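Local coordinates for protein TetR transcriptional regulator (Chloroflexus aurantiacus, PDB 3QBM) that probably binds DNA as a dimeric transcriptional regulator of the TetR family, with a helix-turn-helix domain joined to an all-helical regulatory domain, at residues 14-19 and 56-61; 68-73 and 89-94. All coordinates share one frame; numbering follows the deposited sequence.

In the fold
Both contacts use helix 51-74, the long connector that in TetR-family proteins runs from the DNA-binding head into the regulatory body. Interaction 1 comes first along the chain: 14-19, on helix 2-23, lies across the early part of the connector at 56-61. Interaction 2 opens only after interaction 1 has closed, and sets the connector's last turns, 68-73, against 89-94. Their centres are 19 Å apart and their nearest atoms about 7 Å, so the two do not touch. One helix thus packs with the head at one place and the body at another, a layout consistent with the coupling between domains expected of such regulators.

Interaction 1 (14-19 and 56-61); sequences AQAAAL and LAAFDY
Ala14 opens the contact by lying against the ring of Tyr61, where segment 14-19 of helix 2-23, the first helix of the TetR-type DNA-binding head, crosses segment 56-61 of the connector helix 51-74 almost at a right angle (-86°), the segment axes approaching to 8.2 Å. Ala14 CA makes a CH-pi contact over one face of the Tyr61 ring, 3.8 Å from its centroid, while Ala14 CB sits 3.4 Å from Tyr61 CZ, beside the hydroxyl end. The ring reaches this place because Tyr61 CG stands anti to the backbone N (chi1 165°). Its OH is hydrogen-bonded to Lys65, one turn further along the connector. With a leucine here the flat ring is gone, which would probably leave Ala14 CA without its CH-pi partner and Lys65 without its hydroxyl partner. Two residues on, Ala16 touches the connector more lightly, methyl to methyl with Ala58. The CB of Ala17 points toward the connector, and here the backbones come closest, with Ala17 CA 4.7 Å from Ala58 CA. The small methyls of Ala17 and Ala58 suit so close an approach. Phe20 of helix 2-23 also packs on Ala58. The Ala17 methyl is shared: CB lies 3.5 Å from Ala58 O and, obliquely to the ring, 3.5 Å from Tyr61 CD2.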
ATOM      1  N   ALA A  14      18.679 -13.674  -3.420  1.00 27.18           N
ATOM      2  CA  ALA A  14      17.338 -14.304  -3.355  1.00 25.80           C
ATOM      3  C   ALA A  14      16.875 -14.458  -1.899  1.00 25.01           C
ATOM      4  O   ALA A  14      15.740 -14.157  -1.556  1.00 24.62           O
ATOM      5  CB  ALA A  14      17.307 -15.653  -4.084  1.00 26.26           C
ATOM      6  N   GLN A  15      17.757 -14.914  -1.034  1.00 24.14           N
ATOM      7  CA  GLN A  15      17.394 -15.050   0.388  1.00 22.85           C
ATOM      8  C   GLN A  15      17.197 -13.693   1.085  1.00 23.74           C
ATOM      9  O   GLN A  15      16.306 -13.537   1.933  1.00 21.45           O
ATOM     10  CB  GLN A  15      18.458 -15.849   1.130  1.00 24.98           C
ATOM     11  CG  GLN A  15      18.650 -17.281   0.594  1.00 26.09           C
ATOM     12  CD  GLN A  15      17.414 -18.144   0.759  1.00 33.69           C
ATOM     13  OE1 GLN A  15      16.636 -17.983   1.705  1.00 28.86           O
ATOM     14  NE2 GLN A  15      17.228 -19.069  -0.174  1.00 27.97           N
ATOM     15  N   ALA A  16      18.050 -12.723   0.754  1.00 21.46           N
ATOM     16  CA  ALA A  16      17.918 -11.375   1.341  1.00 21.55           C
ATOM     17  C   ALA A  16      16.556 -10.807   0.956  1.00 19.39           C
ATOM     18  O   ALA A  16      15.838 -10.274   1.804  1.00 19.01           O
ATOM     19  CB  ALA A  16      19.009 -10.461   0.858  1.00 18.81           C
ATOM     20  N   ALA A  17      16.193 -10.964  -0.315  1.00 20.21           N
ATOM     21  CA  ALA A  17      14.912 -10.435  -0.815  1.00 20.05           C
ATOM     22  C   ALA A  17      13.737 -10.945  -0.018  1.00 21.15           C
ATOM     23  O   ALA A  17      12.842 -10.170   0.346  1.00 18.57           O
ATOM     24  CB  ALA A  17      14.700 -10.738  -2.331  1.00 21.61           C
ATOM     25  N   ALA A  18      13.725 -12.239   0.275  1.00 23.48           N
ATOM     26  CA  ALA A  18      12.602 -12.831   1.013  1.00 22.17           C
ATOM     27  C   ALA A  18      12.537 -12.284   2.417  1.00 18.96           C
ATOM     28  O   ALA A  18      11.457 -11.966   2.909  1.00 20.35           O
ATOM     29  CB  ALA A  18      12.688 -14.363   1.026  1.00 23.88           C
ATOM     30  N   LEU A  19      13.693 -12.117   3.078  1.00 17.95           N
ATOM     31  CA  LEU A  19      13.676 -11.569   4.415  1.00 16.86           C
ATOM     32  C   LEU A  19      13.234 -10.093   4.419  1.00 19.59           C
ATOM     33  O   LEU A  19      12.483  -9.664   5.301  1.00 18.75           O
ATOM     34  CB  LEU A  19      15.063 -11.676   5.071  1.00 19.18           C
ATOM     35  CG  LEU A  19      15.508 -13.103   5.446  1.00 23.60           C
ATOM     36  CD1 LEU A  19      17.027 -13.174   5.731  1.00 21.64           C
ATOM     37  CD2 LEU A  19      14.730 -13.589   6.654  1.00 27.50           C
ATOM     38  N   LEU A  56      19.838  -3.250  -2.504  1.00 20.83           N
ATOM     39  CA  LEU A  56      19.572  -2.853  -3.895  1.00 21.10           C
ATOM     40  C   LEU A  56      19.558  -4.035  -4.826  1.00 23.74           C
ATOM     41  O   LEU A  56      18.689  -4.146  -5.704  1.00 22.16           O
ATOM     42  CB  LEU A  56      20.575  -1.818  -4.401  1.00 23.32           C
ATOM     43  CG  LEU A  56      20.562  -0.437  -3.746  1.00 24.34           C
ATOM     44  CD1 LEU A  56      21.751   0.413  -4.217  1.00 28.15           C
ATOM     45  CD2 LEU A  56      19.187   0.294  -3.951  1.00 24.31           C
ATOM     46  N   ALA A  57      20.511  -4.944  -4.648  1.00 22.31           N
ATOM     47  CA  ALA A  57      20.554  -6.133  -5.486  1.00 23.43           C
ATOM     48  C   ALA A  57      19.342  -7.029  -5.202  1.00 22.26           C
ATOM     49  O   ALA A  57      18.743  -7.565  -6.139  1.00 17.26           O
ATOM     50  CB  ALA A  57      21.841  -6.871  -5.271  1.00 22.67           C
ATOM     51  N   ALA A  58      18.974  -7.142  -3.921  1.00 22.63           N
ATOM     52  CA  ALA A  58      17.799  -7.906  -3.465  1.00 22.11           C
ATOM     53  C   ALA A  58      16.513  -7.336  -4.053  1.00 23.43           C
ATOM     54  O   ALA A  58      15.623  -8.111  -4.426  1.00 26.01           O
ATOM     55  CB  ALA A  58      17.702  -7.947  -1.924  1.00 19.97           C
ATOM     56  N   PHE A  59      16.383  -6.004  -4.132  1.00 20.76           N
ATOM     57  CA  PHE A  59      15.211  -5.441  -4.804  1.00 20.93           C
ATOM     58  C   PHE A  59      15.210  -5.748  -6.312  1.00 23.21           C
ATOM     59  O   PHE A  59      14.180  -6.159  -6.873  1.00 24.56           O
ATOM     60  CB  PHE A  59      15.078  -3.942  -4.643  1.00 18.39           C
ATOM     61  CG  PHE A  59      13.829  -3.399  -5.285  1.00 16.99           C
ATOM     62  CD1 PHE A  59      12.638  -3.433  -4.605  1.00 19.09           C
ATOM     63  CD2 PHE A  59      13.838  -2.948  -6.607  1.00 23.96           C
ATOM     64  CE1 PHE A  59      11.464  -3.001  -5.220  1.00 20.24           C
ATOM     65  CE2 PHE A  59      12.678  -2.508  -7.224  1.00 20.70           C
ATOM     66  CZ  PHE A  59      11.512  -2.520  -6.541  1.00 17.09           C
ATOM     67  N   ASP A  60      16.341  -5.522  -6.974  1.00 23.17           N
ATOM     68  CA  ASP A  60      16.447  -5.793  -8.424  1.00 23.46           C
ATOM     69  C   ASP A  60      16.000  -7.219  -8.721  1.00 25.29           C
ATOM     70  O   ASP A  60      15.363  -7.489  -9.745  1.00 25.81           O
ATOM     71  CB  ASP A  60      17.877  -5.548  -8.924  1.00 25.21           C
ATOM     72  CG  ASP A  60      18.225  -4.095  -8.951  1.00 26.29           C
ATOM     73  OD1 ASP A  60      17.325  -3.224  -8.817  1.00 26.03           O
ATOM     74  OD2 ASP A  60      19.424  -3.791  -9.038  1.00 26.45           O
ATOM     75  N   TYR A  61      16.272  -8.117  -7.784  1.00 24.92           N
ATOM     76  CA  TYR A  61      15.894  -9.512  -7.892  1.00 27.17           C
ATOM     77  C   TYR A  61      14.396  -9.707  -7.738  1.00 26.93           C
ATOM     78  O   TYR A  61      13.780 -10.501  -8.467  1.00 25.20           O
ATOM     79  CB  TYR A  61      16.615 -10.314  -6.834  1.00 26.76           C
ATOM     80  CG  TYR A  61      16.052 -11.674  -6.613  1.00 26.57           C
ATOM     81  CD1 TYR A  61      16.465 -12.758  -7.392  1.00 31.45           C
ATOM     82  CD2 TYR A  61      15.128 -11.900  -5.613  1.00 24.47           C
ATOM     83  CE1 TYR A  61      15.936 -14.019  -7.190  1.00 34.28           C
ATOM     84  CE2 TYR A  61      14.585 -13.166  -5.403  1.00 30.20           C
ATOM     85  CZ  TYR A  61      15.005 -14.219  -6.194  1.00 35.94           C
ATOM     86  OH  TYR A  61      14.483 -15.475  -5.993  1.00 37.38           O
TER

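Interaction 2 (68-73 and 89-94); sequences ERFAVG and DVFRSY
Gly73 and Val90 mark the nearest backbone approach, 6.1 Å between Gly73 CA and Val90 CA, where 68-73 of helix 51-74 meets 89-94. Glycine fits here because a CB would point at the other segment and run into Val90 CG2, which instead lies 4.0 Å from Gly73 CA. The other branch of the valine serves Phe70: with CG1 anti to the backbone N (chi1 172°), that methyl is carried over one face of the Phe70 ring, 3.6 Å from its centroid, a CH-pi contact displaced toward the rim. The same ring turns its edge to the face of Phe91 in an offset edge-to-face pair, centroids 5.4 Å apart and planes at 63°. Phe70 CE2 also lies 3.6 Å from Tyr94 OH. Phe87 and Trp131 add further rings around Phe70.

A polar flank borders this aromatic cluster. Arg69 bends at chi2 (86°), and Arg69 NH2 donates to Ser93 OG over 2.8 Å in a distinctly bent bond, the oxygen tilted somewhat from the guanidinium plane. Ser93 OG in turn donates to Val90 O, 2.6 Å away, so the hydroxyl relays the arginine to the backbone carbonyl of Val90. A water accepts from Arg69 NE and bonds weakly to Ser93 OG, while Tyr94 CE1 lies over the centre of the guanidinium. Arg69 NH2 also donates to Arg97 O; arginine, long and with several N-H groups, can serve both Ser93 and that backbone carbonyl. Together the aromatic cluster and its polar flank join the connector helix to the helical regulatory domain of a TetR-family fold.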
ATOM      1  N   GLU A  68       8.825 -11.462 -14.431  1.00 32.30           N
ATOM      2  CA  GLU A  68       8.619 -12.822 -15.005  1.00 35.43           C
ATOM      3  C   GLU A  68       7.157 -13.290 -14.856  1.00 32.92           C
ATOM      4  O   GLU A  68       6.567 -13.896 -15.755  1.00 32.12           O
ATOM      5  CB  GLU A  68       9.538 -13.863 -14.309  1.00 37.20           C
ATOM      6  CG  GLU A  68      11.040 -13.754 -14.646  1.00 45.52           C
ATOM      7  CD  GLU A  68      11.990 -14.637 -13.775  1.00 51.01           C
ATOM      8  OE1 GLU A  68      11.576 -15.250 -12.753  1.00 41.05           O
ATOM      9  OE2 GLU A  68      13.192 -14.686 -14.125  1.00 54.19           O
ATOM     10  N   ARG A  69       6.615 -13.041 -13.678  1.00 30.58           N
ATOM     11  CA  ARG A  69       5.262 -13.399 -13.300  1.00 29.45           C
ATOM     12  C   ARG A  69       4.217 -12.642 -14.189  1.00 28.18           C
ATOM     13  O   ARG A  69       3.231 -13.234 -14.681  1.00 24.87           O
ATOM     14  CB  ARG A  69       5.145 -13.060 -11.816  1.00 32.88           C
ATOM     15  CG  ARG A  69       3.899 -13.419 -11.082  1.00 27.16           C
ATOM     16  CD  ARG A  69       3.885 -14.822 -10.533  1.00 32.94           C
ATOM     17  NE  ARG A  69       2.554 -15.042  -9.963  1.00 32.02           N
ATOM     18  CZ  ARG A  69       2.291 -15.174  -8.674  1.00 20.40           C
ATOM     19  NH1 ARG A  69       3.287 -15.214  -7.795  1.00 26.67           N
ATOM     20  NH2 ARG A  69       1.033 -15.342  -8.269  1.00 21.94           N
ATOM     21  N   PHE A  70       4.420 -11.343 -14.410  1.00 23.60           N
ATOM     22  CA  PHE A  70       3.558 -10.624 -15.365  1.00 21.02           C
ATOM     23  C   PHE A  70       3.760 -11.097 -16.789  1.00 20.88           C
ATOM     24  O   PHE A  70       2.823 -11.226 -17.554  1.00 22.39           O
ATOM     25  CB  PHE A  70       3.746  -9.117 -15.269  1.00 21.89           C
ATOM     26  CG  PHE A  70       3.011  -8.522 -14.113  1.00 16.71           C
ATOM     27  CD1 PHE A  70       1.634  -8.317 -14.182  1.00 13.99           C
ATOM     28  CD2 PHE A  70       3.654  -8.244 -12.930  1.00 19.67           C
ATOM     29  CE1 PHE A  70       0.947  -7.814 -13.136  1.00 13.57           C
ATOM     30  CE2 PHE A  70       2.953  -7.731 -11.861  1.00 20.06           C
ATOM     31  CZ  PHE A  70       1.606  -7.522 -11.955  1.00 18.38           C
ATOM     32  N   ALA A  71       4.994 -11.379 -17.138  1.00 22.19           N
ATOM     33  CA  ALA A  71       5.309 -11.851 -18.473  1.00 23.71           C
ATOM     34  C   ALA A  71       4.528 -13.118 -18.858  1.00 22.66           C
ATOM     35  O   ALA A  71       3.996 -13.188 -19.950  1.00 26.21           O
ATOM     36  CB  ALA A  71       6.822 -12.081 -18.593  1.00 28.31           C
ATOM     37  N   VAL A  72       4.457 -14.094 -17.951  1.00 22.23           N
ATOM     38  CA  VAL A  72       3.784 -15.360 -18.180  1.00 26.13           C
ATOM     39  C   VAL A  72       2.259 -15.101 -18.149  1.00 24.64           C
ATOM     40  O   VAL A  72       1.514 -15.561 -19.028  1.00 24.68           O
ATOM     41  CB  VAL A  72       4.218 -16.422 -17.126  1.00 26.52           C
ATOM     42  CG1 VAL A  72       3.390 -17.723 -17.251  1.00 30.28           C
ATOM     43  CG2 VAL A  72       5.726 -16.730 -17.251  1.00 30.12           C
ATOM     44  N   GLY A  73       1.816 -14.329 -17.158  1.00 23.56           N
ATOM     45  CA  GLY A  73       0.407 -13.979 -17.039  1.00 21.14           C
ATOM     46  C   GLY A  73      -0.196 -13.278 -18.242  1.00 22.55           C
ATOM     47  O   GLY A  73      -1.365 -13.525 -18.576  1.00 26.92           O
ATOM     48  N   ASP A  89      -5.563 -10.186 -13.157  1.00 12.45           N
ATOM     49  CA  ASP A  89      -5.567 -11.547 -12.685  1.00 15.96           C
ATOM     50  C   ASP A  89      -4.239 -11.923 -12.010  1.00 17.36           C
ATOM     51  O   ASP A  89      -4.228 -12.676 -11.047  1.00 16.65           O
ATOM     52  CB  ASP A  89      -5.876 -12.535 -13.794  1.00 18.01           C
ATOM     53  CG  ASP A  89      -6.089 -13.904 -13.255  1.00 27.97           C
ATOM     54  OD1 ASP A  89      -7.009 -14.064 -12.435  1.00 38.14           O
ATOM     55  OD2 ASP A  89      -5.296 -14.793 -13.575  1.00 37.85           O
ATOM     56  N   VAL A  90      -3.128 -11.379 -12.506  1.00 15.99           N
ATOM     57  CA  VAL A  90      -1.839 -11.603 -11.857  1.00 16.11           C
ATOM     58  C   VAL A  90      -1.940 -11.124 -10.395  1.00 13.41           C
ATOM     59  O   VAL A  90      -1.579 -11.857  -9.473  1.00 15.41           O
ATOM     60  CB  VAL A  90      -0.671 -10.882 -12.615  1.00 15.85           C
ATOM     61  CG1 VAL A  90       0.632 -10.962 -11.816  1.00 17.94           C
ATOM     62  CG2 VAL A  90      -0.482 -11.500 -14.011  1.00 12.42           C
ATOM     63  N   PHE A  91      -2.400  -9.880 -10.177  1.00 13.55           N
ATOM     64  CA  PHE A  91      -2.557  -9.363  -8.821  1.00 10.84           C
ATOM     65  C   PHE A  91      -3.525 -10.206  -7.978  1.00 12.41           C
ATOM     66  O   PHE A  91      -3.246 -10.498  -6.806  1.00 15.64           O
ATOM     67  CB  PHE A  91      -3.028  -7.914  -8.866  1.00 13.25           C
ATOM     68  CG  PHE A  91      -1.923  -6.929  -9.071  1.00 15.50           C
ATOM     69  CD1 PHE A  91      -1.065  -6.639  -8.031  1.00 16.28           C
ATOM     70  CD2 PHE A  91      -1.759  -6.269 -10.264  1.00 15.96           C
ATOM     71  CE1 PHE A  91      -0.075  -5.709  -8.176  1.00 20.99           C
ATOM     72  CE2 PHE A  91      -0.776  -5.311 -10.391  1.00 17.08           C
ATOM     73  CZ  PHE A  91       0.072  -5.057  -9.372  1.00 17.03           C
ATOM     74  N   ARG A  92      -4.644 -10.591  -8.566  1.00 14.48           N
ATOM     75  CA  ARG A  92      -5.593 -11.430  -7.881  1.00 15.05           C
ATOM     76  C   ARG A  92      -4.951 -12.728  -7.380  1.00 18.52           C
ATOM     77  O   ARG A  92      -5.235 -13.182  -6.240  1.00 14.58           O
ATOM     78  CB  ARG A  92      -6.807 -11.731  -8.773  1.00 18.05           C
ATOM     79  CG  ARG A  92      -7.841 -12.536  -8.040  1.00 18.31           C
ATOM     80  CD  ARG A  92      -9.146 -12.650  -8.749  1.00 22.00           C
ATOM     81  NE  ARG A  92      -9.032 -13.361 -10.001  1.00 20.70           N
ATOM     82  CZ  ARG A  92     -10.065 -13.845 -10.704  1.00 22.07           C
ATOM     83  NH1 ARG A  92     -11.315 -13.793 -10.257  1.00 22.96           N
ATOM     84  NH2 ARG A  92      -9.829 -14.470 -11.842  1.00 22.47           N
ATOM     85  N   SER A  93      -4.056 -13.291  -8.193  1.00 16.77           N
ATOM     86  CA  SER A  93      -3.383 -14.559  -7.830  1.00 19.60           C
ATOM     87  C   SER A  93      -2.444 -14.445  -6.635  1.00 19.76           C
ATOM     88  O   SER A  93      -2.011 -15.482  -6.074  1.00 17.69           O
ATOM     89  CB  SER A  93      -2.643 -15.150  -9.032  1.00 18.61           C
ATOM     90  OG  SER A  93      -1.416 -14.471  -9.258  1.00 17.86           O
ATOM     91  N   TYR A  94      -2.082 -13.205  -6.267  1.00 15.12           N
ATOM     92  CA  TYR A  94      -1.281 -12.965  -5.053  1.00 16.86           C
ATOM     93  C   TYR A  94      -1.972 -13.414  -3.766  1.00 19.63           C
ATOM     94  O   TYR A  94      -1.270 -13.601  -2.778  1.00 19.38           O
ATOM     95  CB  TYR A  94      -0.894 -11.491  -4.895  1.00 13.95           C
ATOM     96  CG  TYR A  94       0.105 -10.971  -5.899  1.00 15.05           C
ATOM     97  CD1 TYR A  94       0.523 -11.738  -6.983  1.00 16.87           C
ATOM     98  CD2 TYR A  94       0.569  -9.668  -5.813  1.00 18.56           C
ATOM     99  CE1 TYR A  94       1.410 -11.225  -7.902  1.00 17.87           C
ATOM    100  CE2 TYR A  94       1.483  -9.174  -6.718  1.00 20.31           C
ATOM    101  CZ  TYR A  94       1.888  -9.955  -7.757  1.00 24.09           C
ATOM    102  OH  TYR A  94       2.783  -9.449  -8.673  1.00 24.44           O
TER
HETATM  103  O   HOH W   1       0.561 -15.053 -11.897  1.00 29.17           O